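Local coordinates for uncharacterized protein (Nitrosomonas europaea, PDB 6M0Q) that is of unknown function but packs against the chain of another protein within a six-chain assembly, at residues 31-36 / 78-83; 39-44 / 71-76; 50-55 / 64-69. One frame throughout, in Å; residues are numbered along the deposited sequence.

Interaction 1 (31-36 / 78-83)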
loop_
_atom_site.group_PDB
_atom_site.type_symbol
_atom_site.label_atom_id
_atom_site.label_comp_id
_atom_site.label_asym_id
_atom_site.label_seq_id
_atom_site.Cartn_x
_atom_site.Cartn_y
_atom_site.Cartn_z
ATOM N N ALA B 31 -33.753 7.254 18.885
ATOM C CA ALA B 31 -34.613 6.962 17.749
ATOM C C ALA B 31 -33.807 7.174 16.468
ATOM O O ALA B 31 -33.089 8.178 16.350
ATOM C CB ALA B 31 -35.860 7.846 17.761
ATOM N N PRO B 32 -33.839 6.241 15.527
ATOM C CA PRO B 32 -32.953 6.359 14.372
ATOM C C PRO B 32 -33.322 7.558 13.517
ATOM O O PRO B 32 -34.487 7.960 13.428
ATOM C CB PRO B 32 -33.159 5.037 13.625
ATOM C CG PRO B 32 -33.600 4.091 14.685
ATOM C CD PRO B 32 -34.505 4.929 15.562
ATOM N N ILE B 33 -32.295 8.170 12.947
ATOM C CA ILE B 33 -32.447 9.232 11.969
ATOM C C ILE B 33 -31.479 8.895 10.854
ATOM O O ILE B 33 -30.294 8.647 11.110
ATOM C CB ILE B 33 -32.160 10.632 12.555
ATOM C CG1 ILE B 33 -33.025 10.890 13.796
ATOM C CG2 ILE B 33 -32.351 11.723 11.472
ATOM C CD1 ILE B 33 -32.766 12.222 14.474
ATOM N N SER B 34 -31.996 8.829 9.635
ATOM C CA SER B 34 -31.179 8.493 8.490
ATOM C C SER B 34 -30.082 9.533 8.299
ATOM O O SER B 34 -30.180 10.687 8.744
ATOM C CB SER B 34 -32.030 8.435 7.231
ATOM O OG SER B 34 -32.428 9.756 6.906
ATOM N N ALA B 35 -29.040 9.113 7.592
ATOM C CA ALA B 35 -27.933 10.015 7.333
ATOM C C ALA B 35 -28.379 11.205 6.499
ATOM O O ALA B 35 -27.944 12.338 6.749
ATOM C CB ALA B 35 -26.794 9.262 6.642
ATOM N N LYS B 36 -29.245 10.978 5.497
ATOM C CA LYS B 36 -29.665 12.107 4.664
ATOM C C LYS B 36 -30.440 13.126 5.482
ATOM O O LYS B 36 -30.349 14.336 5.228
ATOM C CB LYS B 36 -30.503 11.635 3.480
ATOM C CG LYS B 36 -31.770 10.905 3.856
ATOM C CD LYS B 36 -32.516 10.519 2.608
ATOM C CE LYS B 36 -33.103 11.735 1.946
ATOM N NZ LYS B 36 -34.193 12.288 2.787
ATOM N N LYS B 78 -39.416 15.202 16.044
ATOM C CA LYS B 78 -40.285 14.079 16.383
ATOM C C LYS B 78 -39.484 12.810 16.659
ATOM O O LYS B 78 -39.945 11.946 17.413
ATOM C CB LYS B 78 -41.316 13.840 15.281
ATOM C CG LYS B 78 -40.893 12.873 14.199
ATOM C CD LYS B 78 -41.950 12.820 13.097
ATOM C CE LYS B 78 -41.520 11.914 11.941
ATOM N NZ LYS B 78 -42.347 12.111 10.709
ATOM N N ALA B 79 -38.289 12.679 16.077
ATOM C CA ALA B 79 -37.397 11.601 16.496
ATOM C C ALA B 79 -36.823 11.881 17.882
ATOM O O ALA B 79 -36.655 10.958 18.690
ATOM C CB ALA B 79 -36.270 11.406 15.476
ATOM N N ARG B 80 -36.507 13.147 18.172
ATOM C CA ARG B 80 -36.031 13.520 19.501
ATOM C C ARG B 80 -37.114 13.336 20.558
ATOM O O ARG B 80 -36.804 12.944 21.687
ATOM C CB ARG B 80 -35.536 14.968 19.500
ATOM C CG ARG B 80 -34.449 15.263 18.486
ATOM C CD ARG B 80 -33.132 14.635 18.872
ATOM N NE ARG B 80 -32.092 14.806 17.851
ATOM C CZ ARG B 80 -31.451 15.951 17.624
ATOM N NH1 ARG B 80 -31.762 17.043 18.326
ATOM N NH2 ARG B 80 -30.504 16.008 16.696
ATOM N N GLU B 81 -38.379 13.624 20.220
ATOM C CA GLU B 81 -39.482 13.317 21.128
ATOM C C GLU B 81 -39.548 11.824 21.414
ATOM O O GLU B 81 -39.677 11.412 22.573
ATOM C CB GLU B 81 -40.815 13.806 20.548
ATOM C CG GLU B 81 -40.960 15.332 20.486
ATOM C CD GLU B 81 -42.066 15.812 19.527
ATOM O OE1 GLU B 81 -42.882 14.975 19.071
ATOM O OE2 GLU B 81 -42.111 17.031 19.226
ATOM N N GLN B 82 -39.449 10.996 20.371
ATOM C CA GLN B 82 -39.476 9.553 20.577
ATOM C C GLN B 82 -38.257 9.072 21.367
ATOM O O GLN B 82 -38.349 8.068 22.083
ATOM C CB GLN B 82 -39.578 8.833 19.230
ATOM C CG GLN B 82 -39.606 7.312 19.324
ATOM C CD GLN B 82 -39.525 6.632 17.963
ATOM O OE1 GLN B 82 -39.828 7.239 16.930
ATOM N NE2 GLN B 82 -39.107 5.363 17.958
ATOM N N SER B 83 -37.120 9.777 21.266
ATOM C CA SER B 83 -35.932 9.377 22.026
ATOM C C SER B 83 -36.111 9.626 23.524
ATOM O O SER B 83 -35.575 8.868 24.345
ATOM C CB SER B 83 -34.678 10.109 21.518
ATOM O OG SER B 83 -34.288 9.708 20.209
HETATM O O HOH W 1 -32.895 10.641 17.875
#
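Ala31 and Ser83 tie the extended lead-in of helix 35-43 to the C-terminal turn of helix 69-83. The backbone N of Ala31 donates to Ser83 OG at 2.8 Å. The N-H points fairly straight at the hydroxyl, with an angle of 158° at the hydrogen. Ser83 holds OG beside its own backbone N (chi1 -68°), and there the hydroxyl meets the incoming chain. A water adds a second link. It donates to Ala31 O at 2.9 Å and also bonds to Ser83 OG, so both polar backbone atoms of Ala31 lead to one hydroxyl.

The methyl of Ala31 rests on the helix surface. Its CB lies 3.3 Å from Ala79 O, the carbonyl that also accepts the backbone N of Ser83. The extended side chain of Gln82 runs past the same methyl, with CD 3.9 Å from Ala31 CB.

One turn back on the helix, Ala79 CB meets the long branch of Ile33. Ile33 CG1 approaches Ala79 CB to 3.7 Å, and its CD1 comes equally close. CD1 reaches this far because chi2 is extended (178°). Past Ala79, Ile33 CD1 comes obliquely toward the guanidinium of Arg80. That group has its main partners elsewhere, in a salt bridge to the C-terminal Tyr91 and a cation-pi contact with Trp87. The backbone N of Ile33 bonds to an acidic side chain on the chain of another protein.

The small methyls of Ala31 and Ala79 are consistent with the close approach, while one serine hydroxyl takes the N-H of Ala31 directly and its carbonyl through water.

Interaction 2 (39-44 / 71-76)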
loop_
_atom_site.group_PDB
_atom_site.type_symbol
_atom_site.label_atom_id
_atom_site.label_comp_id
_atom_site.label_asym_id
_atom_site.label_seq_id
_atom_site.Cartn_x
_atom_site.Cartn_y
_atom_site.Cartn_z
ATOM N N LEU B 39 -27.930 15.073 7.557
ATOM C CA LEU B 39 -27.323 16.054 6.672
ATOM C C LEU B 39 -28.244 17.246 6.469
ATOM O O LEU B 39 -27.822 18.397 6.621
ATOM C CB LEU B 39 -26.974 15.402 5.339
ATOM C CG LEU B 39 -25.681 14.616 5.541
ATOM C CD1 LEU B 39 -25.528 13.609 4.442
ATOM C CD2 LEU B 39 -24.495 15.590 5.619
ATOM N N ASP B 40 -29.506 16.988 6.110
ATOM C CA ASP B 40 -30.450 18.078 5.882
ATOM C C ASP B 40 -30.649 18.894 7.144
ATOM O O ASP B 40 -30.750 20.122 7.087
ATOM C CB ASP B 40 -31.772 17.511 5.377
ATOM C CG ASP B 40 -31.616 16.849 3.999
ATOM O OD1 ASP B 40 -30.522 17.021 3.409
ATOM O OD2 ASP B 40 -32.557 16.182 3.512
ATOM N N TYR B 41 -30.681 18.223 8.295
ATOM C CA TYR B 41 -30.819 18.915 9.569
ATOM C C TYR B 41 -29.627 19.837 9.828
ATOM O O TYR B 41 -29.800 21.014 10.166
ATOM C CB TYR B 41 -30.990 17.876 10.674
ATOM C CG TYR B 41 -31.307 18.468 12.010
ATOM C CD1 TYR B 41 -32.454 19.237 12.198
ATOM C CD2 TYR B 41 -30.473 18.254 13.089
ATOM C CE1 TYR B 41 -32.752 19.786 13.427
ATOM C CE2 TYR B 41 -30.764 18.789 14.319
ATOM C CZ TYR B 41 -31.899 19.547 14.485
ATOM O OH TYR B 41 -32.165 20.068 15.725
ATOM N N LEU B 42 -28.403 19.337 9.612
ATOM C CA LEU B 42 -27.225 20.194 9.740
ATOM C C LEU B 42 -27.270 21.361 8.764
ATOM O O LEU B 42 -26.882 22.482 9.108
ATOM C CB LEU B 42 -25.955 19.385 9.510
ATOM C CG LEU B 42 -25.676 18.320 10.559
ATOM C CD1 LEU B 42 -24.576 17.462 10.019
ATOM C CD2 LEU B 42 -25.265 18.959 11.865
ATOM N N ALA B 43 -27.724 21.111 7.539
ATOM C CA ALA B 43 -27.790 22.170 6.547
ATOM C C ALA B 43 -28.790 23.236 6.953
ATOM O O ALA B 43 -28.645 24.388 6.546
ATOM C CB ALA B 43 -28.154 21.590 5.173
ATOM N N CYS B 44 -29.783 22.883 7.763
ATOM C CA CYS B 44 -30.789 23.832 8.202
ATOM C C CYS B 44 -30.429 24.471 9.516
ATOM O O CYS B 44 -31.295 25.089 10.143
ATOM C CB CYS B 44 -32.154 23.149 8.287
ATOM S SG CYS B 44 -32.764 22.839 6.607
ATOM N N ASP B 71 -39.546 21.326 7.402
ATOM C CA ASP B 71 -39.909 19.911 7.375
ATOM C C ASP B 71 -38.853 19.048 8.056
ATOM O O ASP B 71 -39.183 18.169 8.863
ATOM C CB ASP B 71 -40.127 19.438 5.942
ATOM C CG ASP B 71 -41.190 20.242 5.215
ATOM O OD1 ASP B 71 -41.010 20.481 4.002
ATOM O OD2 ASP B 71 -42.189 20.650 5.851
ATOM N N ILE B 72 -37.576 19.261 7.730
ATOM C CA ILE B 72 -36.548 18.424 8.338
ATOM C C ILE B 72 -36.486 18.672 9.843
ATOM O O ILE B 72 -36.334 17.733 10.633
ATOM C CB ILE B 72 -35.178 18.622 7.649
ATOM C CG1 ILE B 72 -34.144 17.674 8.259
ATOM C CG2 ILE B 72 -34.687 20.051 7.760
ATOM C CD1 ILE B 72 -34.566 16.236 8.197
ATOM N N VAL B 73 -36.647 19.921 10.273
ATOM C CA VAL B 73 -36.611 20.203 11.705
ATOM C C VAL B 73 -37.754 19.484 12.418
ATOM O O VAL B 73 -37.552 18.852 13.465
ATOM C CB VAL B 73 -36.633 21.724 11.951
ATOM C CG1 VAL B 73 -36.977 22.029 13.415
ATOM C CG2 VAL B 73 -35.279 22.333 11.555
ATOM N N ALA B 74 -38.962 19.531 11.841
ATOM C CA ALA B 74 -40.086 18.771 12.391
ATOM C C ALA B 74 -39.769 17.279 12.453
ATOM O O ALA B 74 -40.056 16.613 13.455
ATOM C CB ALA B 74 -41.341 18.999 11.551
ATOM N N LEU B 75 -39.184 16.746 11.386
ATOM C CA LEU B 75 -38.862 15.325 11.336
ATOM C C LEU B 75 -37.882 14.940 12.441
ATOM O O LEU B 75 -38.067 13.919 13.118
ATOM C CB LEU B 75 -38.306 14.990 9.950
ATOM C CG LEU B 75 -37.745 13.607 9.615
ATOM C CD1 LEU B 75 -38.752 12.504 9.874
ATOM C CD2 LEU B 75 -37.319 13.592 8.154
ATOM N N VAL B 76 -36.847 15.758 12.657
ATOM C CA VAL B 76 -35.854 15.424 13.673
ATOM C C VAL B 76 -36.429 15.613 15.068
ATOM O O VAL B 76 -36.214 14.779 15.953
ATOM C CB VAL B 76 -34.571 16.247 13.472
ATOM C CG1 VAL B 76 -33.615 16.025 14.630
ATOM C CG2 VAL B 76 -33.914 15.853 12.176
#
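Tyr41 and Val76 form the dense end of this contact. The ring of Tyr41 lies under the isopropyl group of Val76, and the two side chains cross at about a right angle. Val76 CG1 sits 3.9 Å from the ring centroid and only 7° off the ring normal, a CH-pi contact over the centre of the face. Val76 CG2 covers the inner part of the same ring, 3.7 Å from Tyr41 CD1. CG anti to the backbone N (chi1 -173°) carries the Tyr41 ring out beneath Val76.

Ile72, one turn earlier on the helix, presses its CG1 on the backbone of the other helix, 3.5 Å from Tyr41 N. The same atom touches Asp40 CB at 3.7 Å. Asp40 is buried: its CB faces Ile72, while its carboxylate end packs on the sheet at Ser55 and Val67. The other branch of Ile72, CG2, reaches Cys44 SG at 3.6 Å. That sulfur forms the disulfide with Cys69, so Ile72 packs beside the covalent link between the end of helix 35-43 and the start of helix 69-83.

These two helices flank the antiparallel sheet in the chain. The axes of their short segments come within 9.1 Å and run at 121° to each other. The face between them is almost wholly apolar.

Packing is looser at Val73, which is partly exposed. Its CG2 meets the ring only at the edge, near the ring plane, 4.0 Å from Tyr41 CE1. The polar end of Tyr41 leaves the helix pair: its OH bonds to the backbone O of Tyr91, whose ring also stacks with the Tyr41 ring.

Interaction 3 (50-55 / 64-69)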
loop_
_atom_site.group_PDB
_atom_site.type_symbol
_atom_site.label_atom_id
_atom_site.label_comp_id
_atom_site.label_asym_id
_atom_site.label_seq_id
_atom_site.Cartn_x
_atom_site.Cartn_y
_atom_site.Cartn_z
ATOM N N THR B 50 -38.777 28.509 6.854
ATOM C CA THR B 50 -39.179 28.650 5.465
ATOM C C THR B 50 -38.015 28.546 4.493
ATOM O O THR B 50 -38.255 28.399 3.294
ATOM C CB THR B 50 -39.903 29.989 5.254
ATOM O OG1 THR B 50 -39.090 31.054 5.764
ATOM C CG2 THR B 50 -41.240 29.975 5.977
ATOM N N ASP B 51 -36.772 28.618 4.971
ATOM C CA ASP B 51 -35.622 28.526 4.075
ATOM C C ASP B 51 -35.550 27.172 3.383
ATOM O O ASP B 51 -36.003 26.148 3.897
ATOM C CB ASP B 51 -34.317 28.779 4.827
ATOM C CG ASP B 51 -34.108 30.241 5.112
ATOM O OD1 ASP B 51 -33.505 30.562 6.161
ATOM O OD2 ASP B 51 -34.588 31.063 4.292
ATOM N N VAL B 52 -34.967 27.174 2.195
ATOM C CA VAL B 52 -34.842 25.971 1.386
ATOM C C VAL B 52 -33.357 25.742 1.135
ATOM O O VAL B 52 -32.632 26.680 0.784
ATOM C CB VAL B 52 -35.644 26.101 0.075
ATOM C CG1 VAL B 52 -35.406 24.920 -0.833
ATOM C CG2 VAL B 52 -37.160 26.281 0.395
ATOM N N VAL B 53 -32.897 24.510 1.366
ATOM C CA VAL B 53 -31.508 24.156 1.120
ATOM C C VAL B 53 -31.461 22.980 0.161
ATOM O O VAL B 53 -32.440 22.255 -0.039
ATOM C CB VAL B 53 -30.737 23.811 2.415
ATOM C CG1 VAL B 53 -30.722 25.000 3.376
ATOM C CG2 VAL B 53 -31.338 22.568 3.068
ATOM N N LYS B 54 -30.302 22.807 -0.450
ATOM C CA LYS B 54 -30.068 21.626 -1.255
ATOM C C LYS B 54 -29.837 20.422 -0.351
ATOM O O LYS B 54 -29.215 20.529 0.718
ATOM C CB LYS B 54 -28.861 21.818 -2.159
ATOM C CG LYS B 54 -29.072 22.794 -3.266
ATOM C CD LYS B 54 -27.880 22.696 -4.156
ATOM C CE LYS B 54 -27.507 24.010 -4.710
ATOM N NZ LYS B 54 -26.154 23.967 -5.316
ATOM N N SER B 55 -30.356 19.280 -0.784
ATOM C CA SER B 55 -29.962 18.027 -0.182
ATOM C C SER B 55 -28.459 17.856 -0.348
ATOM O O SER B 55 -27.847 18.399 -1.276
ATOM C CB SER B 55 -30.708 16.872 -0.844
ATOM O OG SER B 55 -30.195 15.616 -0.391
ATOM N N ILE B 64 -30.537 18.173 -7.871
ATOM C CA ILE B 64 -30.409 17.971 -6.441
ATOM C C ILE B 64 -31.719 18.351 -5.778
ATOM O O ILE B 64 -32.283 19.414 -6.050
ATOM C CB ILE B 64 -29.239 18.780 -5.871
ATOM C CG1 ILE B 64 -27.914 18.285 -6.456
ATOM C CG2 ILE B 64 -29.223 18.683 -4.300
ATOM C CD1 ILE B 64 -26.801 19.243 -6.196
ATOM N N VAL B 65 -32.214 17.470 -4.906
ATOM C CA VAL B 65 -33.463 17.724 -4.210
ATOM C C VAL B 65 -33.312 18.942 -3.316
ATOM O O VAL B 65 -32.264 19.167 -2.696
ATOM C CB VAL B 65 -33.868 16.477 -3.405
ATOM C CG1 VAL B 65 -35.029 16.783 -2.434
ATOM C CG2 VAL B 65 -34.239 15.373 -4.358
ATOM N N ARG B 66 -34.360 19.746 -3.264
ATOM C CA ARG B 66 -34.427 20.869 -2.355
ATOM C C ARG B 66 -35.256 20.461 -1.147
ATOM O O ARG B 66 -36.261 19.750 -1.269
ATOM C CB ARG B 66 -35.019 22.103 -3.051
ATOM C CG ARG B 66 -33.959 23.072 -3.649
ATOM C CD ARG B 66 -33.072 22.418 -4.747
ATOM N NE ARG B 66 -32.159 23.385 -5.371
ATOM C CZ ARG B 66 -31.302 23.110 -6.352
ATOM N NH1 ARG B 66 -30.521 24.072 -6.851
ATOM N NH2 ARG B 66 -31.216 21.874 -6.835
ATOM N N VAL B 67 -34.814 20.890 0.023
ATOM C CA VAL B 67 -35.425 20.511 1.285
ATOM C C VAL B 67 -35.867 21.784 1.985
ATOM O O VAL B 67 -35.103 22.754 2.040
ATOM C CB VAL B 67 -34.435 19.710 2.147
ATOM C CG1 VAL B 67 -34.950 19.544 3.558
ATOM C CG2 VAL B 67 -34.177 18.354 1.484
ATOM N N LYS B 68 -37.094 21.787 2.509
ATOM C CA LYS B 68 -37.560 22.914 3.303
ATOM C C LYS B 68 -37.165 22.681 4.757
ATOM O O LYS B 68 -37.493 21.638 5.337
ATOM C CB LYS B 68 -39.073 23.109 3.190
ATOM C CG LYS B 68 -39.557 24.363 3.948
ATOM C CD LYS B 68 -41.047 24.664 3.748
ATOM C CE LYS B 68 -41.914 23.855 4.723
ATOM N NZ LYS B 68 -43.350 24.271 4.703
ATOM N N CYS B 69 -36.474 23.664 5.342
ATOM C CA CYS B 69 -35.894 23.473 6.666
ATOM C C CYS B 69 -36.949 23.196 7.721
ATOM O O CYS B 69 -36.683 22.451 8.670
ATOM C CB CYS B 69 -35.055 24.683 7.048
ATOM S SG CYS B 69 -33.511 24.681 6.117
#
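Lys54 lays its aliphatic chain over the guanidinium of Arg66. Its CG stands 3.7 Å above the guanidinium plane, over the centre of the group, and CE reaches Arg66 NH1 at 3.7 Å. The two side chains run side by side in the same direction. Arg66 bends at chi2 (61°), which brings its NH2 back to Ile64 O at 2.8 Å. This bond lies close to the guanidinium plane and probably helps fix the group's rotation, with its face to the lysine. The like charges are probably eased from outside the two segments: Lys54 NZ forms a salt bridge to an acidic side chain on the chain of another protein, and Arg66 packs on an acidic side chain there. On the same face, Val52 crosses Arg66 at about a right angle, with Val52 CG1 3.6 Å from Arg66 CB.

The backbones form an antiparallel ladder. Val53 and Val67 are the hydrogen-bonded pair: Val53 N gives to Val67 O at 2.9 Å, and Val67 N returns to Val53 O at 2.7 Å. Ser55 N to Val65 O and Cys69 N to Asp51 O extend the ladder at its two ends.

The Val53 and Val67 face turns to helix 35-43. Val53 touches Ala43 there, Val67 touches Asp40, and Val53 CG1 lies 3.9 Å from Cys69 SG. Strand 63-68 is central in the three-stranded sheet, between strands 52-55 and 58-60, and leads directly into helix 69-83.

From the N terminus, the chain enters through 31-36, forms helix 35-43, and then builds the antiparallel sheet before returning along helix 69-83. Interaction 1 closes the widest loop, joining the lead-in of the first helix to the far end of the last. Interaction 2 is nested inside it and packs the two helices together near the centre of the chain. Interaction 3 is nested deepest and pairs the strands that come first and last along the chain. Interactions 2 and 3 meet at the Cys44-Cys69 disulfide, while Ile33 on Val76 and Arg80 on Tyr41 connect interactions 1 and 2. Interactions 1 and 3 do not touch and lie on opposite sides of the chain's centre.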